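Local coordinates for uncharacterized protein Atu2452 (Agrobacterium tumefaciens, PDB 2R8B), which is of unknown function but, as a dienelactone hydrolase family member with the alpha/beta-hydrolase fold, probably hydrolyses an ester-like substrate, at residues Y51-R56 with A128-A133; Q77-G82 with A89-P94; G113-V118 with H173-F178. All coordinates share one frame; numbering follows the deposited sequence.

Contact 1 (Y51-R56 with A128-A133); sequences YFHKSR and ADFIKA
Y51 and H53 meet a single side chain of helix 117-138, F130, through two successive edge-to-face stacks. In the first, the CD2 edge of Y51 is directed at the face of F130, with CD2 3.6 Å from F130 CG. The ring centroids are 5.0 Å apart and the planes stand at 87°, so the pair is T-shaped. F130 in turn presents its own edge to H53: F130 CZ lies over one imidazole face, 3.6 Å from H53 ND1, with the planes at 84°. F130 reaches both partners because its CG is anti to the backbone N (chi1 179°), which extends the ring from the helix toward the strand. The imidazole is held by a bond inside its own segment, H53 ND1 donating to Y51 O at 2.8 Å; the acceptor lies in the ring plane but is approached from above the carbonyl plane. These three rings form the tight, largely buried part of the contact. The loose side begins at once beyond them: F52 turns away to an exposed position, and D129 and K132 lie on the exposed side of the helix. K126 adds a cation-pi contact to Y51. L92 of strand 90-94 packs on F130, and P94 on H53 and Y51, so helix 117-138 lies against the antiparallel edge strand 53-56 and its neighbour in the central sheet.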
loop_
_atom_site.group_PDB
_atom_site.type_symbol
_atom_site.label_atom_id
_atom_site.label_comp_id
_atom_site.label_asym_id
_atom_site.label_seq_id
_atom_site.Cartn_x
_atom_site.Cartn_y
_atom_site.Cartn_z
ATOM N N TYR A 51 14.120 6.297 1.260
ATOM C CA TYR A 51 13.133 7.283 1.647
ATOM C C TYR A 51 13.476 7.650 3.068
ATOM O O TYR A 51 13.995 6.816 3.841
ATOM C CB TYR A 51 11.717 6.699 1.643
ATOM C CG TYR A 51 11.146 6.296 0.284
ATOM C CD1 TYR A 51 10.497 7.225 -0.540
ATOM C CD2 TYR A 51 11.220 4.974 -0.152
ATOM C CE1 TYR A 51 9.962 6.845 -1.770
ATOM C CE2 TYR A 51 10.704 4.585 -1.370
ATOM C CZ TYR A 51 10.074 5.522 -2.181
ATOM O OH TYR A 51 9.576 5.102 -3.396
ATOM N N PHE A 52 13.187 8.896 3.407
ATOM C CA PHE A 52 13.103 9.307 4.787
ATOM C C PHE A 52 11.936 8.567 5.392
ATOM O O PHE A 52 10.901 8.440 4.779
ATOM C CB PHE A 52 12.848 10.809 4.887
ATOM C CG PHE A 52 12.953 11.326 6.290
ATOM C CD1 PHE A 52 14.222 11.584 6.861
ATOM C CD2 PHE A 52 11.799 11.486 7.082
ATOM C CE1 PHE A 52 14.340 12.024 8.182
ATOM C CE2 PHE A 52 11.908 11.940 8.412
ATOM C CZ PHE A 52 13.187 12.206 8.960
ATOM N N HIS A 53 12.080 8.048 6.592
ATOM C CA HIS A 53 10.982 7.248 7.126
ATOM C C HIS A 53 11.053 7.101 8.633
ATOM O O HIS A 53 12.113 7.262 9.214
ATOM C CB HIS A 53 10.966 5.865 6.457
ATOM C CG HIS A 53 12.190 5.036 6.715
ATOM N ND1 HIS A 53 13.351 5.178 5.991
ATOM C CD2 HIS A 53 12.417 4.025 7.592
ATOM C CE1 HIS A 53 14.248 4.304 6.424
ATOM N NE2 HIS A 53 13.709 3.596 7.397
ATOM N N LYS A 54 9.927 6.806 9.270
ATOM C CA LYS A 54 9.984 6.240 10.618
ATOM C C LYS A 54 10.243 4.711 10.562
ATOM O O LYS A 54 9.856 4.042 9.583
ATOM C CB LYS A 54 8.686 6.536 11.375
ATOM C CG LYS A 54 8.632 7.907 12.008
ATOM C CD LYS A 54 8.284 7.839 13.513
ATOM C CE LYS A 54 8.241 9.243 14.136
ATOM N NZ LYS A 54 9.606 9.714 14.483
ATOM N N SER A 55 10.883 4.157 11.603
ATOM C CA SER A 55 10.988 2.696 11.758
ATOM C C SER A 55 10.902 2.194 13.196
ATOM O O SER A 55 11.344 2.860 14.127
ATOM C CB SER A 55 12.256 2.158 11.095
ATOM O OG SER A 55 13.388 2.894 11.507
ATOM N N ARG A 56 10.357 0.994 13.369
ATOM C CA ARG A 56 10.345 0.326 14.679
ATOM C C ARG A 56 10.796 -1.109 14.438
ATOM O O ARG A 56 10.060 -1.900 13.833
ATOM C CB ARG A 56 8.933 0.381 15.274
ATOM C CG ARG A 56 8.832 0.205 16.750
ATOM C CD ARG A 56 8.400 -1.189 17.148
ATOM N NE ARG A 56 7.031 -1.497 16.750
ATOM C CZ ARG A 56 6.419 -2.656 17.009
ATOM N NH1 ARG A 56 7.075 -3.602 17.711
ATOM N NH2 ARG A 56 5.164 -2.881 16.570
ATOM N N ALA A 128 10.036 -0.975 -4.208
ATOM C CA ALA A 128 10.445 -2.362 -4.226
ATOM C C ALA A 128 11.815 -2.520 -3.548
ATOM O O ALA A 128 11.961 -3.310 -2.622
ATOM C CB ALA A 128 10.508 -2.855 -5.631
ATOM N N ASP A 129 12.802 -1.746 -4.000
ATOM C CA ASP A 129 14.165 -1.871 -3.513
ATOM C C ASP A 129 14.266 -1.610 -2.025
ATOM O O ASP A 129 14.885 -2.402 -1.289
ATOM C CB ASP A 129 15.075 -0.922 -4.283
ATOM C CG ASP A 129 15.358 -1.423 -5.674
ATOM O OD1 ASP A 129 15.264 -2.661 -5.841
ATOM O OD2 ASP A 129 15.660 -0.608 -6.588
ATOM N N PHE A 130 13.648 -0.497 -1.623
ATOM C CA PHE A 130 13.533 -0.037 -0.266
ATOM C C PHE A 130 12.972 -1.176 0.568
ATOM O O PHE A 130 13.585 -1.597 1.534
ATOM C CB PHE A 130 12.597 1.170 -0.279
ATOM C CG PHE A 130 12.325 1.775 1.069
ATOM C CD1 PHE A 130 13.259 2.594 1.691
ATOM C CD2 PHE A 130 11.102 1.600 1.684
ATOM C CE1 PHE A 130 12.998 3.189 2.932
ATOM C CE2 PHE A 130 10.836 2.198 2.917
ATOM C CZ PHE A 130 11.794 2.981 3.539
ATOM N N ILE A 131 11.840 -1.725 0.170
ATOM C CA ILE A 131 11.290 -2.873 0.888
ATOM C C ILE A 131 12.253 -4.095 0.941
ATOM O O ILE A 131 12.582 -4.536 2.028
ATOM C CB ILE A 131 9.844 -3.213 0.389
ATOM C CG1 ILE A 131 8.881 -2.095 0.804
ATOM C CG2 ILE A 131 9.358 -4.550 0.973
ATOM C CD1 ILE A 131 7.653 -1.998 -0.028
ATOM N N LYS A 132 12.720 -4.625 -0.190
ATOM C CA LYS A 132 13.718 -5.722 -0.199
ATOM C C LYS A 132 14.940 -5.459 0.718
ATOM O O LYS A 132 15.470 -6.384 1.375
ATOM C CB LYS A 132 14.247 -5.997 -1.617
ATOM C CG LYS A 132 13.266 -6.692 -2.571
ATOM C CD LYS A 132 13.389 -6.122 -3.997
ATOM C CE LYS A 132 12.663 -6.972 -5.053
ATOM N NZ LYS A 132 13.562 -8.080 -5.527
ATOM N N ALA A 133 15.395 -4.201 0.715
ATOM C CA ALA A 133 16.611 -3.808 1.422
ATOM C C ALA A 133 16.369 -3.822 2.932
ATOM O O ALA A 133 17.243 -4.220 3.680
ATOM C CB ALA A 133 17.127 -2.433 0.934
#

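Contact 2 (Q77-G82 with A89-P94); sequences QFFDFG and ATILSP
F79 and G82 meet I91 and S93 inside the beta-alpha-beta unit formed by strand 64-68, helix 75-85 and strand 90-94. The side-chain core of the contact is F79 against I91, with F79 CE1 3.6 Å from I91 CG2; the methyl sits obliquely to the ring. Further along the strand, S93 CB approaches the edge of the same ring near its plane, 4.0 Å from F79 CD1. A chi1 of -166° swings the F79 ring to the side opposite its own backbone N, and this brings CD1 and CE1 to both strand residues. The axes of helix segment 77-82 and strand 90-94 approach to 7.9 Å with N-to-C directions 165° apart, as expected for a connecting helix running back along the next strand. This crossover belongs to the alpha/beta-hydrolase sheet, in which strand 90-94 lies between strand 64-68 and the antiparallel edge strand 53-56. About one turn after F79, the G82 backbone itself meets I91, its O lying against the CG1-CD1 branch. The helix is only weakly bonded here and kinked at residues 80 and 81, although G82 N still donates to F78 O at 3.1 Å. The hydroxyl of S93 is engaged at the start of the helix, where its OG bonds to E75 O. K54 and R56 of edge strand 53-56 also touch the F79 ring.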
loop_
_atom_site.group_PDB
_atom_site.type_symbol
_atom_site.label_atom_id
_atom_site.label_comp_id
_atom_site.label_asym_id
_atom_site.label_seq_id
_atom_site.Cartn_x
_atom_site.Cartn_y
_atom_site.Cartn_z
ATOM N N GLN A 77 1.467 9.683 9.971
ATOM C CA GLN A 77 0.087 9.281 9.704
ATOM C C GLN A 77 -0.157 7.861 10.179
ATOM O O GLN A 77 -0.920 7.640 11.137
ATOM C CB GLN A 77 -0.275 9.382 8.224
ATOM C CG GLN A 77 -0.889 10.717 7.852
ATOM C CD GLN A 77 -2.044 10.579 6.859
ATOM O OE1 GLN A 77 -2.052 9.716 5.952
ATOM N NE2 GLN A 77 -3.037 11.434 7.034
ATOM N N PHE A 78 0.531 6.910 9.549
ATOM C CA PHE A 78 0.221 5.512 9.796
ATOM C C PHE A 78 1.089 4.692 10.762
ATOM O O PHE A 78 0.744 3.536 11.049
ATOM C CB PHE A 78 0.040 4.799 8.471
ATOM C CG PHE A 78 -1.255 5.116 7.821
ATOM C CD1 PHE A 78 -2.401 4.415 8.158
ATOM C CD2 PHE A 78 -1.350 6.151 6.883
ATOM C CE1 PHE A 78 -3.618 4.706 7.551
ATOM C CE2 PHE A 78 -2.575 6.462 6.271
ATOM C CZ PHE A 78 -3.706 5.734 6.615
ATOM N N PHE A 79 2.174 5.283 11.274
ATOM C CA PHE A 79 3.124 4.578 12.127
ATOM C C PHE A 79 2.491 3.884 13.327
ATOM O O PHE A 79 2.584 2.663 13.410
ATOM C CB PHE A 79 4.280 5.494 12.571
ATOM C CG PHE A 79 5.471 4.758 13.181
ATOM C CD1 PHE A 79 6.313 3.986 12.387
ATOM C CD2 PHE A 79 5.759 4.886 14.543
ATOM C CE1 PHE A 79 7.394 3.339 12.912
ATOM C CE2 PHE A 79 6.862 4.256 15.104
ATOM C CZ PHE A 79 7.690 3.473 14.286
ATOM N N ASP A 80 1.869 4.606 14.265
ATOM C CA ASP A 80 1.463 3.907 15.497
ATOM C C ASP A 80 0.230 3.113 15.219
ATOM O O ASP A 80 -0.013 2.087 15.851
ATOM C CB ASP A 80 1.276 4.820 16.706
ATOM C CG ASP A 80 2.026 6.105 16.564
ATOM O OD1 ASP A 80 2.703 6.517 17.522
ATOM O OD2 ASP A 80 1.930 6.688 15.447
ATOM N N PHE A 81 -0.533 3.565 14.236
ATOM C CA PHE A 81 -1.680 2.804 13.793
ATOM C C PHE A 81 -1.319 1.344 13.518
ATOM O O PHE A 81 -1.970 0.423 14.027
ATOM C CB PHE A 81 -2.270 3.415 12.552
ATOM C CG PHE A 81 -3.453 2.677 12.065
ATOM C CD1 PHE A 81 -4.601 2.583 12.856
ATOM C CD2 PHE A 81 -3.441 2.046 10.829
ATOM C CE1 PHE A 81 -5.732 1.899 12.405
ATOM C CE2 PHE A 81 -4.589 1.368 10.362
ATOM C CZ PHE A 81 -5.720 1.287 11.156
ATOM N N GLY A 82 -0.278 1.157 12.708
ATOM C CA GLY A 82 0.323 -0.150 12.453
ATOM C C GLY A 82 1.300 -0.708 13.501
ATOM O O GLY A 82 1.688 -1.860 13.427
ATOM N N ALA A 89 5.641 -6.746 14.572
ATOM C CA ALA A 89 6.119 -6.689 13.207
ATOM C C ALA A 89 7.206 -5.653 13.237
ATOM O O ALA A 89 7.180 -4.772 14.102
ATOM C CB ALA A 89 4.988 -6.261 12.256
ATOM N N THR A 90 8.171 -5.760 12.331
ATOM C CA THR A 90 9.071 -4.648 12.155
ATOM C C THR A 90 8.330 -3.637 11.300
ATOM O O THR A 90 7.680 -4.011 10.335
ATOM C CB THR A 90 10.531 -5.016 11.685
ATOM O OG1 THR A 90 10.936 -4.081 10.679
ATOM C CG2 THR A 90 10.728 -6.548 11.251
ATOM N N ILE A 91 8.343 -2.367 11.702
ATOM C CA ILE A 91 7.417 -1.398 11.104
ATOM C C ILE A 91 8.090 -0.255 10.432
ATOM O O ILE A 91 8.954 0.422 10.989
ATOM C CB ILE A 91 6.384 -0.856 12.097
ATOM C CG1 ILE A 91 5.279 -1.883 12.247
ATOM C CG2 ILE A 91 5.713 0.428 11.573
ATOM C CD1 ILE A 91 4.755 -1.935 13.621
ATOM N N LEU A 92 7.623 0.025 9.243
ATOM C CA LEU A 92 8.349 0.887 8.390
ATOM C C LEU A 92 7.411 1.907 7.730
ATOM O O LEU A 92 6.436 1.548 7.092
ATOM C CB LEU A 92 9.029 -0.037 7.407
ATOM C CG LEU A 92 10.090 0.603 6.575
ATOM C CD1 LEU A 92 11.070 -0.466 6.238
ATOM C CD2 LEU A 92 9.301 1.085 5.343
ATOM N N SER A 93 7.668 3.190 7.911
ATOM C CA SER A 93 6.707 4.175 7.415
ATOM C C SER A 93 7.387 5.420 6.831
ATOM O O SER A 93 7.832 6.303 7.568
ATOM C CB SER A 93 5.697 4.526 8.508
ATOM O OG SER A 93 5.173 5.816 8.313
ATOM N N PRO A 94 7.477 5.470 5.493
ATOM C CA PRO A 94 8.174 6.522 4.780
ATOM C C PRO A 94 7.270 7.690 4.459
ATOM O O PRO A 94 6.031 7.508 4.295
ATOM C CB PRO A 94 8.580 5.842 3.472
ATOM C CG PRO A 94 7.635 4.659 3.328
ATOM C CD PRO A 94 6.875 4.485 4.575
#

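Contact 3 (G113-V118 with H173-F178); sequences GVYDMV and HPLIPF
Y115 lays one side of its ring against P177 and L175 of the 173-178 loop. P177 crosses it at about a right angle, its CD lying 3.6 Å from Y115 CE2 and oblique to the ring. Nearer the hydroxyl end, L175 CD1 comes to 4.0 Å from Y115 CZ, so proline and leucine approach from the same side of the ring plane, one beside the CD2-CE2 edge and the other toward the hydroxyl. Farther out, M117, a selenomethionine, turns at chi1 and chi2 (-66° and -61°) to bring its selenium beside F178, with SE 4.1 Å from F178 CD2. This is a Met-aromatic contact made obliquely, 46° off the ring normal, rather than squarely over the face. I176 CG2 sits over the centre of one face of the F178 ring, so the loop also packs on itself here. At the polar edge, Y115 OH donates a 2.7 Å hydrogen bond to L175 O, from a position tilted 35° out of the carbonyl plane. L175 is also gripped at its amide, its N bonding to N153 OD1 of helix 150-161, while a sulfate ion, probably from the crystallisation liquor, makes a weak hydrogen bond to Y115 OH. At the start of the loop, H173 bonds through ND1 to D199, which with S149 and H230 probably forms a Ser-His-Asp triad, S149 on a likely nucleophile elbow. The L175 side chain lies near, without touching, these residues, so this tyrosine-to-loop contact is consistent with a rim of the probable alpha/beta-hydrolase active site.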
loop_
_atom_site.group_PDB
_atom_site.type_symbol
_atom_site.label_atom_id
_atom_site.label_comp_id
_atom_site.label_asym_id
_atom_site.label_seq_id
_atom_site.Cartn_x
_atom_site.Cartn_y
_atom_site.Cartn_z
ATOM N N GLY A 113 -4.392 16.413 -12.592
ATOM C CA GLY A 113 -4.528 15.124 -11.931
ATOM C C GLY A 113 -4.210 13.792 -12.556
ATOM O O GLY A 113 -4.431 12.756 -11.911
ATOM N N VAL A 114 -3.686 13.771 -13.780
ATOM C CA VAL A 114 -3.452 12.452 -14.447
ATOM C C VAL A 114 -2.075 11.893 -14.093
ATOM O O VAL A 114 -1.080 12.645 -14.149
ATOM C CB VAL A 114 -3.842 12.443 -16.015
ATOM C CG1 VAL A 114 -4.019 13.830 -16.544
ATOM C CG2 VAL A 114 -2.892 11.596 -16.894
ATOM N N TYR A 115 -2.012 10.616 -13.720
ATOM C CA TYR A 115 -0.733 10.034 -13.293
ATOM C C TYR A 115 0.395 10.100 -14.319
ATOM O O TYR A 115 0.220 9.716 -15.493
ATOM C CB TYR A 115 -0.841 8.564 -12.989
ATOM C CG TYR A 115 -1.777 8.123 -11.901
ATOM C CD1 TYR A 115 -2.493 9.052 -11.122
ATOM C CD2 TYR A 115 -1.919 6.754 -11.622
ATOM C CE1 TYR A 115 -3.341 8.635 -10.155
ATOM C CE2 TYR A 115 -2.742 6.325 -10.637
ATOM C CZ TYR A 115 -3.460 7.268 -9.917
ATOM O OH TYR A 115 -4.305 6.840 -8.928
ATOM N N ASP A 116 1.566 10.522 -13.837
ATOM C CA ASP A 116 2.810 10.457 -14.590
ATOM C C ASP A 116 3.332 9.003 -14.547
ATOM O O ASP A 116 3.766 8.503 -13.484
ATOM C CB ASP A 116 3.802 11.467 -13.992
ATOM C CG ASP A 116 5.211 11.372 -14.592
ATOM O OD1 ASP A 116 5.648 10.261 -14.956
ATOM O OD2 ASP A 116 5.901 12.413 -14.684
HETATM N N MSE A 117 3.276 8.326 -15.697
HETATM C CA MSE A 117 3.651 6.913 -15.779
HETATM C C MSE A 117 5.163 6.617 -15.662
HETATM O O MSE A 117 5.526 5.549 -15.138
HETATM C CB MSE A 117 3.059 6.256 -17.028
HETATM C CG MSE A 117 1.530 6.159 -17.034
HETATM SE SE MSE A 117 0.675 5.095 -15.559
HETATM C CE MSE A 117 0.195 6.541 -14.378
ATOM N N VAL A 118 6.027 7.518 -16.155
ATOM C CA VAL A 118 7.477 7.390 -15.921
ATOM C C VAL A 118 7.800 7.572 -14.442
ATOM O O VAL A 118 8.586 6.797 -13.881
ATOM C CB VAL A 118 8.437 8.290 -16.827
ATOM C CG1 VAL A 118 8.102 8.147 -18.285
ATOM C CG2 VAL A 118 8.481 9.776 -16.405
ATOM N N HIS A 173 -9.058 2.711 -0.472
ATOM C CA HIS A 173 -9.478 3.642 -1.462
ATOM C C HIS A 173 -8.376 3.778 -2.512
ATOM O O HIS A 173 -7.810 4.841 -2.653
ATOM C CB HIS A 173 -9.796 4.992 -0.816
ATOM C CG HIS A 173 -10.926 4.931 0.166
ATOM N ND1 HIS A 173 -12.201 5.372 -0.125
ATOM C CD2 HIS A 173 -10.978 4.468 1.435
ATOM C CE1 HIS A 173 -12.988 5.179 0.916
ATOM N NE2 HIS A 173 -12.268 4.631 1.877
ATOM N N PRO A 174 -8.054 2.690 -3.234
ATOM C CA PRO A 174 -7.172 2.791 -4.387
ATOM C C PRO A 174 -7.869 3.419 -5.577
ATOM O O PRO A 174 -9.114 3.483 -5.613
ATOM C CB PRO A 174 -6.910 1.333 -4.737
ATOM C CG PRO A 174 -8.177 0.668 -4.344
ATOM C CD PRO A 174 -8.488 1.299 -3.030
ATOM N N LEU A 175 -7.071 3.844 -6.556
ATOM C CA LEU A 175 -7.544 4.389 -7.838
ATOM C C LEU A 175 -6.518 3.882 -8.831
ATOM O O LEU A 175 -5.388 4.340 -8.812
ATOM C CB LEU A 175 -7.443 5.911 -7.816
ATOM C CG LEU A 175 -8.132 6.787 -8.859
ATOM C CD1 LEU A 175 -7.277 8.033 -9.171
ATOM C CD2 LEU A 175 -8.510 6.066 -10.112
ATOM N N ILE A 176 -6.855 2.903 -9.654
ATOM C CA ILE A 176 -5.924 2.517 -10.724
ATOM C C ILE A 176 -6.672 2.666 -12.026
ATOM O O ILE A 176 -7.690 2.000 -12.213
ATOM C CB ILE A 176 -5.407 1.078 -10.546
ATOM C CG1 ILE A 176 -4.550 0.967 -9.279
ATOM C CG2 ILE A 176 -4.611 0.645 -11.711
ATOM C CD1 ILE A 176 -3.114 1.315 -9.462
ATOM N N PRO A 177 -6.187 3.570 -12.906
ATOM C CA PRO A 177 -6.820 4.033 -14.194
ATOM C C PRO A 177 -6.555 3.186 -15.425
ATOM O O PRO A 177 -7.291 3.273 -16.441
ATOM C CB PRO A 177 -6.191 5.413 -14.425
ATOM C CG PRO A 177 -4.809 5.319 -13.712
ATOM C CD PRO A 177 -4.917 4.272 -12.611
ATOM N N PHE A 178 -5.493 2.402 -15.353
ATOM C CA PHE A 178 -5.018 1.692 -16.520
ATOM C C PHE A 178 -5.370 0.229 -16.294
ATOM O O PHE A 178 -5.861 -0.125 -15.244
ATOM C CB PHE A 178 -3.515 1.910 -16.693
ATOM C CG PHE A 178 -2.688 1.539 -15.472
ATOM C CD1 PHE A 178 -2.291 0.231 -15.249
ATOM C CD2 PHE A 178 -2.280 2.503 -14.569
ATOM C CE1 PHE A 178 -1.542 -0.104 -14.143
ATOM C CE2 PHE A 178 -1.503 2.169 -13.463
ATOM C CZ PHE A 178 -1.139 0.876 -13.249
#

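Contacts 1 and 2 adjoin, their centres about 11 Å apart, because strands 53-56 and 90-94 are neighbours in the central sheet. Backbone bonds K54 N to S93 O (2.7 Å) and R56 O to I91 N (2.8 Å) probably join them directly. Helix 117-138 packs against one side of this sheet edge, where L92 meets F130, while I91 and S93 face helix 75-85. Along the chain contact 2 is nested within contact 1, whereas contacts 1 and 3 interleave. Contact 3 shares helix 117-138 with contact 1, yet its centre is about 23 Å from that of contact 1 and about 24 Å from that of contact 2, which closes before contact 3 opens. The helix thus links the sheet edge to the probable active-site region.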